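Local coordinates for protein nucleotidyl transferase (Methanothermobacter thermautotrophicus, PDB 6PLJ) that probably transfers nucleotidyl groups as a MobA-like NTP transferase, possibly in the synthesis of the pseudomurein cell wall, at residues 40-43 and 49-52. Numbering follows the deposited sequence.
With NA (sodium ion), chain J.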
loop_
_atom_site.group_PDB
_atom_site.type_symbol
_atom_site.label_atom_id
_atom_site.label_comp_id
_atom_site.label_asym_id
_atom_site.label_seq_id
_atom_site.Cartn_x
_atom_site.Cartn_y
_atom_site.Cartn_z
ATOM N N ARG A 40 17.340 -1.707 -11.635
ATOM C CA ARG A 40 18.065 -1.372 -12.870
ATOM C C ARG A 40 18.498 0.086 -12.851
ATOM O O ARG A 40 19.621 0.408 -13.278
ATOM C CB ARG A 40 17.211 -1.634 -14.098
ATOM C CG ARG A 40 16.940 -3.114 -14.355
ATOM C CD ARG A 40 16.003 -3.264 -15.526
ATOM N NE ARG A 40 16.658 -2.960 -16.796
ATOM C CZ ARG A 40 17.441 -3.812 -17.473
ATOM N NH1 ARG A 40 17.681 -5.047 -17.024
ATOM N NH2 ARG A 40 17.993 -3.439 -18.623
ATOM N N ASP A 41 17.625 0.967 -12.358
ATOM C CA ASP A 41 18.010 2.375 -12.224
ATOM C C ASP A 41 19.273 2.541 -11.383
ATOM O O ASP A 41 20.140 3.373 -11.695
ATOM C CB ASP A 41 16.895 3.214 -11.571
ATOM C CG ASP A 41 15.699 3.472 -12.473
ATOM O OD1 ASP A 41 15.711 3.207 -13.696
ATOM O OD2 ASP A 41 14.697 3.992 -11.927
ATOM N N MET A 42 19.351 1.811 -10.282
ATOM C CA MET A 42 20.521 1.852 -9.419
ATOM C C MET A 42 21.752 1.350 -10.151
ATOM O O MET A 42 22.809 1.981 -10.080
ATOM C CB MET A 42 20.302 1.048 -8.145
ATOM C CG MET A 42 19.276 1.704 -7.247
ATOM S SD MET A 42 19.118 0.928 -5.644
ATOM C CE MET A 42 20.588 1.513 -4.808
ATOM N N ALA A 43 21.606 0.240 -10.874
ATOM C CA ALA A 43 22.723 -0.310 -11.650
ATOM C C ALA A 43 23.202 0.682 -12.715
ATOM O O ALA A 43 24.422 0.821 -12.929
ATOM C CB ALA A 43 22.325 -1.616 -12.301
ATOM N N PRO A 49 22.556 -2.483 -6.728
ATOM C CA PRO A 49 21.109 -2.435 -6.529
ATOM C C PRO A 49 20.680 -3.003 -5.191
ATOM O O PRO A 49 21.321 -3.897 -4.623
ATOM C CB PRO A 49 20.559 -3.279 -7.689
ATOM C CG PRO A 49 21.631 -3.248 -8.713
ATOM C CD PRO A 49 22.893 -3.283 -7.912
ATOM N N VAL A 50 19.619 -2.408 -4.665
ATOM C CA VAL A 50 19.008 -2.825 -3.413
ATOM C C VAL A 50 17.513 -2.849 -3.738
ATOM O O VAL A 50 17.023 -1.942 -4.391
ATOM C CB VAL A 50 19.304 -1.801 -2.291
ATOM C CG1 VAL A 50 18.536 -2.129 -1.019
ATOM C CG2 VAL A 50 20.799 -1.721 -1.993
ATOM N N HIS A 51 16.815 -3.909 -3.338
ATOM C CA HIS A 51 15.369 -3.970 -3.482
ATOM C C HIS A 51 14.733 -2.780 -2.764
ATOM O O HIS A 51 15.116 -2.448 -1.640
ATOM C CB HIS A 51 14.857 -5.282 -2.905
ATOM C CG HIS A 51 13.380 -5.485 -3.052
ATOM N ND1 HIS A 51 12.713 -5.308 -4.241
ATOM C CD2 HIS A 51 12.458 -5.931 -2.168
ATOM C CE1 HIS A 51 11.432 -5.589 -4.073
ATOM N NE2 HIS A 51 11.258 -5.980 -2.828
ATOM N N LYS A 52 13.749 -2.179 -3.417
ATOM C CA LYS A 52 13.144 -0.915 -2.964
ATOM C C LYS A 52 12.715 -0.927 -1.512
ATOM O O LYS A 52 12.846 0.074 -0.821
ATOM C CB LYS A 52 11.968 -0.535 -3.852
ATOM C CG LYS A 52 10.804 -1.514 -3.890
ATOM C CD LYS A 52 9.822 -1.204 -5.009
ATOM C CE LYS A 52 8.829 -2.347 -5.159
ATOM N NZ LYS A 52 7.632 -2.086 -5.999
HETATM NA NA NA J . 19.227 5.560 -13.368
HETATM O O HOH W 1 17.828 4.796 -15.308
#
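Met42 reaches Pro49 and Val50 through a chain that leaves the helix with CG anti to its own carbonyl carbon (chi1 -69°), runs on extended through chi2 and bends only at chi3 (76°). The extended part carries SD to the backbone of Val50, and the final bend turns CE toward the valine side chain. Val50 N points its hydrogen at SD over 3.5 Å, with an N-H...S angle of 150°: a weak hydrogen bond to a soft acceptor. CE ends 4.3 Å from Val50 CG2, an apolar touch at the end of both side chains. Nearer the helix, Met42 CB packs against Pro49 CA at 3.9 Å, at the pair whose CA atoms lie nearest each other across the contact. At the next helix residue, the Ala43 methyl meets the proline ring at its CG, with CB 4.0 Å from Pro49 CG, so Pro49 lies alongside two consecutive helix residues. Leu55 touches both Met42 and Val50 and extends this small apolar patch, while Pro49 also rests on Met39 of the same helix. The contact thus folds the loop that follows helix 36-44 back over the end of that helix, at the periphery of the domain. Asp41 takes no part in the packing against 49-52: its backbone O binds the sodium ion at 2.9 Å. A water on the same ion donates to Asp41 OD1 over 3.1 Å. OD1 also forms a salt bridge with Arg37, and OD2 is hydrogen-bonded to His222 ND1 and to the backbone N of Tyr223, tying the helix to the chain just before and at the start of helix 223-236. Across the contact itself the chemistry is mainly van der Waals packing, to which the thioether adds a weak, probably minor, acceptor for the Val50 N-H.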